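Local coordinates for adhesion G-protein coupled receptor G6 (Danio rerio, PDB 6V55) that is an adhesion G-protein-coupled receptor whose calcium-binding extracellular region probably serves cell adhesion and myelination, at residues Ser219-Val224 with Ser232-Ala237; Ser386-Thr391 with Arg400-Ala405; Ile510-Glu515 with Val548-Ile553; Phe683-Asn688 with Gly743-Asp748. One frame throughout, in Å; residues are numbered along the deposited sequence.

Interaction 1 of 4, residues Ser219-Val224 with Ser232-Ala237; sequences SGLIGV and SSICSA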
# COMPACT_ATOMS: atom_id res chain seq x y z
N SER A 219 -56.01 -26.55 11.75
CA SER A 219 -57.08 -26.32 10.79
C SER A 219 -56.95 -27.14 9.52
O SER A 219 -57.95 -27.30 8.80
CB SER A 219 -57.12 -24.84 10.41
OG SER A 219 -55.79 -24.35 10.28
N GLY A 220 -55.76 -27.65 9.20
CA GLY A 220 -55.52 -28.18 7.88
C GLY A 220 -55.36 -27.11 6.82
O GLY A 220 -55.37 -27.43 5.63
N LEU A 221 -55.18 -25.86 7.22
CA LEU A 221 -55.18 -24.73 6.30
C LEU A 221 -53.84 -24.64 5.57
O LEU A 221 -52.83 -24.28 6.18
CB LEU A 221 -55.47 -23.44 7.06
CG LEU A 221 -55.69 -22.20 6.17
CD1 LEU A 221 -57.07 -22.22 5.56
CD2 LEU A 221 -55.47 -20.91 6.95
N ILE A 222 -53.84 -24.97 4.29
CA ILE A 222 -52.74 -24.61 3.41
C ILE A 222 -52.90 -23.14 3.01
O ILE A 222 -53.99 -22.69 2.68
CB ILE A 222 -52.70 -25.51 2.16
CG1 ILE A 222 -53.03 -26.96 2.51
CG2 ILE A 222 -51.35 -25.36 1.42
CD1 ILE A 222 -51.90 -27.74 3.11
N GLY A 223 -51.81 -22.39 3.07
CA GLY A 223 -51.77 -21.04 2.55
C GLY A 223 -50.75 -21.00 1.40
O GLY A 223 -49.77 -21.73 1.43
N VAL A 224 -51.05 -20.19 0.39
CA VAL A 224 -50.16 -19.98 -0.75
C VAL A 224 -50.00 -18.48 -0.95
O VAL A 224 -50.99 -17.75 -1.02
CB VAL A 224 -50.70 -20.64 -2.04
CG1 VAL A 224 -49.82 -20.31 -3.23
CG2 VAL A 224 -50.76 -22.15 -1.89
N SER A 232 -55.98 -19.40 0.33
CA SER A 232 -56.19 -20.33 1.42
C SER A 232 -57.00 -21.51 0.93
O SER A 232 -57.84 -21.38 0.04
CB SER A 232 -56.90 -19.64 2.58
OG SER A 232 -55.94 -18.96 3.36
N SER A 233 -56.74 -22.67 1.52
CA SER A 233 -57.45 -23.89 1.18
C SER A 233 -57.35 -24.80 2.40
O SER A 233 -56.38 -24.72 3.16
CB SER A 233 -56.86 -24.54 -0.09
OG SER A 233 -56.96 -25.94 -0.05
N ILE A 234 -58.38 -25.61 2.62
CA ILE A 234 -58.41 -26.54 3.74
C ILE A 234 -58.07 -27.93 3.23
O ILE A 234 -58.75 -28.45 2.34
CB ILE A 234 -59.77 -26.55 4.43
CG1 ILE A 234 -60.10 -25.17 5.02
CG2 ILE A 234 -59.83 -27.67 5.47
CD1 ILE A 234 -59.57 -24.90 6.40
N CYS A 235 -57.03 -28.53 3.78
CA CYS A 235 -56.68 -29.91 3.47
C CYS A 235 -57.00 -30.72 4.73
O CYS A 235 -56.17 -30.82 5.63
CB CYS A 235 -55.23 -30.04 3.09
SG CYS A 235 -54.72 -31.68 2.52
N SER A 236 -58.21 -31.28 4.77
CA SER A 236 -58.70 -31.90 6.00
C SER A 236 -58.02 -33.23 6.29
O SER A 236 -57.97 -33.63 7.46
CB SER A 236 -60.21 -32.13 5.93
OG SER A 236 -60.50 -33.30 5.18
N ALA A 237 -57.47 -33.91 5.27
CA ALA A 237 -56.69 -35.13 5.48
C ALA A 237 -55.40 -34.87 6.24
O ALA A 237 -54.93 -35.77 6.94
CB ALA A 237 -56.35 -35.79 4.14
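Gly-220 O receives the amide of Cys-235 in a short bond (N to O 2.7 Å) that is almost straight at the hydrogen, although the donor stands 35° from the carbonyl plane. Two residues along, Ile-222 and Ser-233 form the hydrogen-bonded pair of the ladder. Ser-233 N gives to Ile-222 O at 3.0 Å within the carbonyl plane, whereas the return bond from Ile-222 N to Ser-233 O is bent and weak despite its 2.8 Å length. A CA-H of the neighbouring residue adds to both acceptors: Leu-221 CA lies 3.4 Å from Ser-233 O, and Ser-232 CA approaches Ile-222 O. Leu-221 N makes a weak bond to Ser-219 OG, a hydroxyl that also pairs with Thr-216 OG1; Cys-235 O is bonded to Ser-238 OG.

Side chains divide between the two faces. With Leu-221 CG anti to its N (chi1 -172°), Leu-221 CD1 reaches Ile-234 CD1 at 3.8 Å. On the other face Ile-222 CG1 lies 3.8 Å from Cys-235 CB, and Ile-222 also packs on Val-195 and Trp-215, while Cys-235 SG closes the disulfide to Cys-193. This is an antiparallel beta hairpin whose strand 229-234 is an edge strand of a six-stranded antiparallel sheet, in keeping with the concanavalin-like beta sandwich of the pentraxin family.

Interaction 2 of 4, residues Ser386-Thr391 with Arg400-Ala405; sequences SLQLIT and RQIYLA. Unlike the reference sequence in segment 400-405: Ile-402 (reference Thr).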
# COMPACT_ATOMS: atom_id res chain seq x y z
N SER A 386 -7.16 6.10 -39.62
CA SER A 386 -6.30 6.14 -40.80
C SER A 386 -6.13 4.74 -41.38
O SER A 386 -6.22 3.73 -40.67
CB SER A 386 -4.94 6.73 -40.46
OG SER A 386 -4.12 5.80 -39.76
N LEU A 387 -5.88 4.68 -42.70
CA LEU A 387 -5.77 3.41 -43.41
C LEU A 387 -4.36 2.86 -43.29
O LEU A 387 -3.39 3.57 -43.55
CB LEU A 387 -6.12 3.60 -44.89
CG LEU A 387 -5.87 2.45 -45.87
CD1 LEU A 387 -6.73 1.27 -45.57
CD2 LEU A 387 -6.15 2.91 -47.26
N GLN A 388 -4.25 1.59 -42.92
CA GLN A 388 -2.93 0.99 -42.72
C GLN A 388 -2.47 0.09 -43.85
O GLN A 388 -1.29 0.09 -44.17
CB GLN A 388 -2.91 0.18 -41.44
CG GLN A 388 -2.88 1.01 -40.23
CD GLN A 388 -2.42 0.20 -39.06
OE1 GLN A 388 -1.49 0.59 -38.36
NE2 GLN A 388 -3.04 -0.97 -38.86
N LEU A 389 -3.37 -0.68 -44.43
CA LEU A 389 -3.04 -1.76 -45.34
C LEU A 389 -4.17 -1.83 -46.34
O LEU A 389 -5.34 -1.76 -45.94
CB LEU A 389 -2.90 -3.06 -44.57
CG LEU A 389 -2.35 -4.44 -44.93
CD1 LEU A 389 -3.36 -5.22 -45.71
CD2 LEU A 389 -1.11 -4.41 -45.69
N ILE A 390 -3.85 -1.92 -47.63
CA ILE A 390 -4.89 -2.09 -48.64
C ILE A 390 -4.40 -3.12 -49.65
O ILE A 390 -3.31 -3.00 -50.21
CB ILE A 390 -5.30 -0.76 -49.31
CG1 ILE A 390 -6.29 -0.98 -50.45
CG2 ILE A 390 -4.14 0.12 -49.73
CD1 ILE A 390 -7.07 0.30 -50.78
N THR A 391 -5.16 -4.19 -49.79
CA THR A 391 -4.84 -5.31 -50.65
C THR A 391 -6.05 -5.58 -51.53
O THR A 391 -7.14 -5.77 -50.99
CB THR A 391 -4.57 -6.58 -49.82
OG1 THR A 391 -3.58 -6.36 -48.80
CG2 THR A 391 -4.05 -7.62 -50.70
N ARG A 400 -9.52 -5.39 -49.56
CA ARG A 400 -9.53 -5.53 -48.12
C ARG A 400 -8.67 -4.42 -47.55
O ARG A 400 -7.50 -4.28 -47.92
CB ARG A 400 -8.96 -6.88 -47.69
CG ARG A 400 -8.98 -7.05 -46.18
CD ARG A 400 -8.34 -8.37 -45.72
NE ARG A 400 -8.51 -9.48 -46.66
CZ ARG A 400 -9.63 -10.21 -46.79
NH1 ARG A 400 -10.70 -9.95 -46.04
NH2 ARG A 400 -9.68 -11.20 -47.68
N GLN A 401 -9.25 -3.62 -46.65
CA GLN A 401 -8.61 -2.43 -46.12
C GLN A 401 -8.51 -2.59 -44.61
O GLN A 401 -9.47 -3.04 -43.98
CB GLN A 401 -9.39 -1.17 -46.50
CG GLN A 401 -9.55 -0.94 -48.01
CD GLN A 401 -10.33 0.32 -48.34
OE1 GLN A 401 -10.51 1.18 -47.48
NE2 GLN A 401 -10.79 0.43 -49.58
N ILE A 402 -7.36 -2.24 -44.02
CA ILE A 402 -7.16 -2.34 -42.59
C ILE A 402 -6.97 -0.93 -42.05
O ILE A 402 -6.09 -0.19 -42.51
CB ILE A 402 -5.98 -3.25 -42.22
CG1 ILE A 402 -6.20 -4.64 -42.80
CG2 ILE A 402 -5.86 -3.36 -40.72
CD1 ILE A 402 -5.20 -5.69 -42.39
N TYR A 403 -7.81 -0.56 -41.07
CA TYR A 403 -7.88 0.77 -40.48
C TYR A 403 -7.50 0.70 -39.01
O TYR A 403 -7.79 -0.29 -38.32
CB TYR A 403 -9.29 1.36 -40.60
CG TYR A 403 -9.62 1.86 -41.98
CD1 TYR A 403 -9.45 3.20 -42.31
CD2 TYR A 403 -10.07 0.99 -42.96
CE1 TYR A 403 -9.74 3.67 -43.58
CE2 TYR A 403 -10.37 1.44 -44.23
CZ TYR A 403 -10.20 2.78 -44.53
OH TYR A 403 -10.48 3.24 -45.80
N LEU A 404 -6.86 1.76 -38.53
CA LEU A 404 -6.56 1.93 -37.12
C LEU A 404 -7.36 3.12 -36.59
O LEU A 404 -7.24 4.22 -37.14
CB LEU A 404 -5.06 2.16 -36.93
CG LEU A 404 -4.55 2.29 -35.51
CD1 LEU A 404 -4.74 0.99 -34.76
CD2 LEU A 404 -3.08 2.66 -35.60
N ALA A 405 -8.14 2.91 -35.52
CA ALA A 405 -9.10 3.92 -35.07
C ALA A 405 -9.03 4.13 -33.57
O ALA A 405 -8.90 3.18 -32.79
CB ALA A 405 -10.53 3.54 -35.45
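Leu-387 and Tyr-403 face each other as a non-hydrogen-bonded antiparallel pair. Leu-387 CD1 sits over one face of the Tyr-403 ring, 4.1 Å from its centroid but displaced toward the rim, a CH-pi contact, while Leu-387 CB meets Tyr-403 CE1 at 3.9 Å. The same CD1 of Leu-387 also touches Gln-401 CB at 3.7 Å, the two side chains crossing at about a right angle. On the opposite face of the sheet Leu-389 and Ile-402 run side by side, their CD1 atoms 3.8 Å apart.

Between these pairs lies a classic beta bulge. Gln-388 N and Leu-389 N both turn to Ile-402 O, the first in a short, nearly straight bond of 2.6 Å and the second only weakly at 3.4 Å. Gln-388 has its CG anti to the carbonyl carbon (chi1 -74°), and its extended chain passes obliquely over Leu-404 CB. Regular pairing resumes beyond the bulge, with Thr-391 and Arg-400 exchanging two backbone bonds.

The phenol hydroxyl is tied within its own strand: Tyr-403 OH donates to Gln-401 OE1 (2.7 Å), almost in line with the amide C=O. In the second shell Thr-399 holds Gln-401 NE2, and Ala-361 and Ile-365 of helix 361-374 pack on this side, as expected of an alpha/beta SEA domain; Arg-400 reaches Asp-439 in a salt bridge. A methyl over one face and a hydroxyl tied to an amide oxygen together limit the ring's freedom; separately, Ile-402 O takes the two amides of the bulge, one firmly and one weakly.

Interaction 3 of 4, residues Ile510-Glu515 with Val548-Ile553; sequences ITVSQE and VNIAKI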
# COMPACT_ATOMS: atom_id res chain seq x y z
N ILE A 510 19.10 26.21 -3.40
CA ILE A 510 18.39 27.02 -2.42
C ILE A 510 19.38 27.99 -1.77
O ILE A 510 20.59 27.75 -1.72
CB ILE A 510 17.66 26.13 -1.40
CG1 ILE A 510 16.43 26.84 -0.83
CG2 ILE A 510 18.56 25.65 -0.25
CD1 ILE A 510 15.59 25.95 0.08
N THR A 511 18.87 29.13 -1.35
CA THR A 511 19.68 30.18 -0.76
C THR A 511 19.23 30.33 0.69
O THR A 511 18.06 30.63 0.95
CB THR A 511 19.54 31.48 -1.55
OG1 THR A 511 18.16 31.69 -1.87
CG2 THR A 511 20.34 31.39 -2.85
N VAL A 512 20.15 30.09 1.62
CA VAL A 512 19.77 29.97 3.01
C VAL A 512 19.64 31.36 3.62
O VAL A 512 20.35 32.30 3.23
CB VAL A 512 20.78 29.10 3.79
CG1 VAL A 512 20.62 27.66 3.40
CG2 VAL A 512 22.18 29.54 3.49
N SER A 513 18.70 31.50 4.54
CA SER A 513 18.48 32.72 5.29
C SER A 513 18.45 32.31 6.74
O SER A 513 18.47 31.12 7.05
CB SER A 513 17.14 33.38 4.93
OG SER A 513 16.05 32.57 5.36
N GLN A 514 18.32 33.29 7.63
CA GLN A 514 17.98 32.98 9.02
C GLN A 514 16.57 32.40 9.12
O GLN A 514 16.31 31.55 9.99
CB GLN A 514 18.11 34.25 9.86
CG GLN A 514 17.92 34.06 11.35
CD GLN A 514 18.84 33.01 11.93
OE1 GLN A 514 20.03 33.26 12.10
NE2 GLN A 514 18.30 31.83 12.24
N GLU A 515 15.66 32.78 8.23
CA GLU A 515 14.28 32.34 8.36
C GLU A 515 14.02 30.97 7.77
O GLU A 515 13.14 30.25 8.27
CB GLU A 515 13.34 33.38 7.73
CG GLU A 515 12.87 34.43 8.74
CD GLU A 515 13.97 35.41 9.14
OE1 GLU A 515 14.75 35.83 8.24
OE2 GLU A 515 14.06 35.76 10.35
N VAL A 548 25.51 27.04 8.25
CA VAL A 548 26.14 27.31 9.54
C VAL A 548 26.80 28.69 9.50
O VAL A 548 26.78 29.43 10.49
CB VAL A 548 27.11 26.16 9.89
CG1 VAL A 548 28.04 26.50 11.05
CG2 VAL A 548 26.32 24.93 10.26
N ASN A 549 27.23 29.13 8.32
CA ASN A 549 27.86 30.44 8.17
C ASN A 549 26.87 31.59 8.27
O ASN A 549 27.14 32.57 8.99
CB ASN A 549 28.60 30.50 6.85
CG ASN A 549 30.02 30.13 7.02
OD1 ASN A 549 30.71 30.70 7.87
ND2 ASN A 549 30.48 29.14 6.26
N ILE A 550 25.73 31.52 7.59
CA ILE A 550 24.87 32.69 7.60
C ILE A 550 23.93 32.74 8.80
O ILE A 550 23.50 33.84 9.18
CB ILE A 550 24.11 32.81 6.26
CG1 ILE A 550 23.84 34.29 5.94
CG2 ILE A 550 22.83 32.01 6.25
CD1 ILE A 550 23.60 34.57 4.46
N ALA A 551 23.67 31.62 9.48
CA ALA A 551 22.61 31.60 10.47
C ALA A 551 23.17 31.79 11.88
O ALA A 551 24.33 31.51 12.15
CB ALA A 551 21.80 30.31 10.40
N LYS A 552 22.32 32.30 12.76
CA LYS A 552 22.61 32.31 14.19
C LYS A 552 22.12 31.00 14.77
O LYS A 552 21.03 30.52 14.42
CB LYS A 552 21.94 33.50 14.87
CG LYS A 552 22.17 34.85 14.16
CD LYS A 552 22.14 36.05 15.12
CE LYS A 552 23.37 36.97 14.95
NZ LYS A 552 24.69 36.39 15.41
N ILE A 553 22.92 30.40 15.65
CA ILE A 553 22.76 29.00 16.03
C ILE A 553 22.32 28.90 17.48
O ILE A 553 23.07 29.29 18.38
CB ILE A 553 24.06 28.22 15.82
CG1 ILE A 553 24.65 28.46 14.42
CG2 ILE A 553 23.81 26.77 16.10
CD1 ILE A 553 23.85 27.92 13.33
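At the C-terminal end of helix 534-550, in what is probably the helical part of a GAIN domain, Ile-550 and Lys-552 meet the loop that leads into helix 517-527. The apolar half of the contact is small. Val-512 directs CG2 at Ile-550 CG2, 3.8 Å away, with the two branched side chains set obliquely; the same methyl of Ile-550 lies 3.9 Å from Val-512 O. Val-520 of helix 517-527 backs Val-512, so Val-512 touches helix 517-527 as well as the end of helix 534-550.

Ala-551 is the first residue to leave helical geometry, and the chain turns there. Gln-514 is drawn up beside it, its CG anti to the backbone N (chi1 -174°) and its chain then bent at chi2. An N-acetylglucosamine attached to the protein, probably on Asn-554, touches this glutamine, so the amide lies at a glycan-bearing surface. Across the contact a side-chain oxygen meets the main chain just past the helix: Gln-514 OE1 accepts the Lys-552 amide in its carbonyl plane, the N and O 2.6 Å apart and the N-H...O angle 173°, with Lys-552 CG resting 3.4 Å from the same oxygen.

Interaction 4 of 4, residues Phe683-Asn688 with Gly743-Asp748; sequences FQDHQN and GGWNSD. Unlike the reference sequence in segment 743-748: Trp-745 (reference Cys).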
# COMPACT_ATOMS: atom_id res chain seq x y z
N PHE A 683 38.36 11.51 8.83
CA PHE A 683 39.75 11.83 9.14
C PHE A 683 40.71 10.95 8.34
O PHE A 683 41.75 10.50 8.84
CB PHE A 683 40.02 11.67 10.63
CG PHE A 683 39.15 12.53 11.51
CD1 PHE A 683 37.97 12.02 12.04
CD2 PHE A 683 39.52 13.84 11.81
CE1 PHE A 683 37.17 12.80 12.86
CE2 PHE A 683 38.71 14.63 12.62
CZ PHE A 683 37.53 14.10 13.15
N GLN A 684 40.39 10.73 7.06
CA GLN A 684 41.21 9.88 6.21
C GLN A 684 42.50 10.58 5.80
O GLN A 684 42.52 11.78 5.50
CB GLN A 684 40.41 9.47 4.98
CG GLN A 684 39.14 8.73 5.35
CD GLN A 684 38.35 8.30 4.15
OE1 GLN A 684 38.92 7.93 3.12
NE2 GLN A 684 37.03 8.29 4.27
N ASP A 685 43.60 9.81 5.80
CA ASP A 685 44.94 10.31 5.52
C ASP A 685 45.63 9.26 4.66
O ASP A 685 45.91 8.15 5.15
CB ASP A 685 45.71 10.57 6.81
CG ASP A 685 46.90 11.51 6.64
OD1 ASP A 685 47.49 11.60 5.54
OD2 ASP A 685 47.27 12.17 7.64
N HIS A 686 45.91 9.60 3.40
CA HIS A 686 46.64 8.70 2.51
C HIS A 686 48.14 8.99 2.48
O HIS A 686 48.85 8.42 1.65
CB HIS A 686 46.05 8.78 1.11
CG HIS A 686 44.68 8.19 1.00
ND1 HIS A 686 43.86 8.42 -0.09
CD2 HIS A 686 43.98 7.39 1.84
CE1 HIS A 686 42.71 7.79 0.09
NE2 HIS A 686 42.76 7.16 1.25
N GLN A 687 48.64 9.86 3.36
CA GLN A 687 50.07 10.09 3.53
C GLN A 687 50.51 9.68 4.93
O GLN A 687 51.21 10.41 5.62
CB GLN A 687 50.41 11.56 3.26
CG GLN A 687 50.61 11.87 1.78
CD GLN A 687 50.78 13.36 1.49
OE1 GLN A 687 50.02 13.93 0.71
NE2 GLN A 687 51.79 13.98 2.10
N ASN A 688 50.09 8.49 5.36
CA ASN A 688 50.31 8.07 6.74
C ASN A 688 51.39 7.01 6.88
O ASN A 688 51.60 6.53 8.00
CB ASN A 688 49.00 7.53 7.33
CG ASN A 688 48.37 8.49 8.30
OD1 ASN A 688 48.98 9.51 8.66
ND2 ASN A 688 47.15 8.19 8.75
N GLY A 743 44.11 18.85 4.75
CA GLY A 743 44.09 18.21 6.06
C GLY A 743 44.81 16.88 6.15
O GLY A 743 44.77 16.07 5.22
N GLY A 744 45.46 16.65 7.28
CA GLY A 744 46.16 15.41 7.55
C GLY A 744 46.56 15.37 9.01
O GLY A 744 46.48 16.38 9.72
N TRP A 745 46.96 14.18 9.46
CA TRP A 745 47.43 14.02 10.83
C TRP A 745 48.82 14.63 10.96
O TRP A 745 49.60 14.65 10.00
CB TRP A 745 47.47 12.55 11.26
CG TRP A 745 46.10 11.93 11.45
CD1 TRP A 745 45.56 10.92 10.71
CD2 TRP A 745 45.11 12.28 12.44
NE1 TRP A 745 44.29 10.63 11.17
CE2 TRP A 745 44.00 11.45 12.22
CE3 TRP A 745 45.05 13.23 13.47
CZ2 TRP A 745 42.86 11.52 13.00
CZ3 TRP A 745 43.91 13.30 14.25
CH2 TRP A 745 42.84 12.45 14.02
N ASN A 746 49.12 15.12 12.14
CA ASN A 746 50.40 15.75 12.38
C ASN A 746 50.84 15.34 13.76
O ASN A 746 50.06 15.35 14.71
CB ASN A 746 50.29 17.27 12.23
CG ASN A 746 51.63 18.01 12.42
OD1 ASN A 746 52.71 17.43 12.60
ND2 ASN A 746 51.54 19.33 12.33
N SER A 747 52.12 15.02 13.85
CA SER A 747 52.71 14.48 15.06
C SER A 747 53.23 15.58 15.98
O SER A 747 53.43 15.32 17.18
CB SER A 747 53.85 13.51 14.67
OG SER A 747 54.31 12.84 15.82
N ASP A 748 53.43 16.80 15.45
CA ASP A 748 54.23 17.84 16.07
C ASP A 748 53.57 18.39 17.32
O ASP A 748 52.44 18.89 17.28
CB ASP A 748 54.47 18.96 15.07
CG ASP A 748 55.57 18.61 14.08
OD1 ASP A 748 55.62 19.23 12.99
OD2 ASP A 748 56.39 17.70 14.39
O HOH W 1 43.11 8.35 9.69
O HOH W 2 49.85 13.22 7.81
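Trp-745, on the short strand 744-746 of the GPS motif, packs against Phe-683 and Asp-685 of a loop between strands 671-677 and 697-701, a setting consistent with the beta-rich part of a GAIN domain. The tryptophan CG stands anti to its carbonyl carbon (chi1 -70°), a conformation that turns the indole toward the loop. Trp-745 CZ2 touches Phe-683 CB at 3.7 Å. The planes of the two rings are near parallel, at 24°, but slid so far that they barely overlap, with the phenyl and six-membered ring centroids 5.8 Å apart. Edge-to-face neighbours fill out this cluster: Trp-734 against the indole and Phe-677 against the phenyl. A bound peptide, probably the segment that follows the GPS cleavage site, packs its backbone on Trp-745.

Asp-685 carries the polar side. Its CG lies anti to the backbone N (chi1 -160°), which sends the carboxylate across to the strand, where Asp-685 OD2 takes Trp-745 N at 2.7 Å nearly along the C-O axis. The other oxygen, Asp-685 OD1, folds the loop back on itself as an Asx turn, accepting from Gln-687 N at 3.0 Å, and also takes a bond from Gln-739 of helix 738-741. One carboxylate thus shapes its own loop and joins it to the strand.

Two waters complete the link. The first, at the indole edge and in its plane, joins Trp-745 NE1 to Phe-683 O; the second donates both to Asp-685 OD2 at 2.8 Å and to Trp-745 O at 2.6 Å.

Overall arrangement
The four contacts follow one another along an extended chain without touching, and the centres of interactions 1 and 4 lie about 110 Å apart. Interactions 1 and 2 are both partly buried antiparallel hairpins in separate domains, dominated by backbone bonds; the first is regular and close to a disulfide, the second interrupted by a bulge and backed by a helix. Interactions 3 and 4 are closer neighbours, about 32 Å between centres, and both tie a loop to another element through one side-chain oxygen taking a backbone N-H. They differ in depth: interaction 3 is a surface contact beside a glycan, whereas interaction 4 is buried, aromatic and water-bridged.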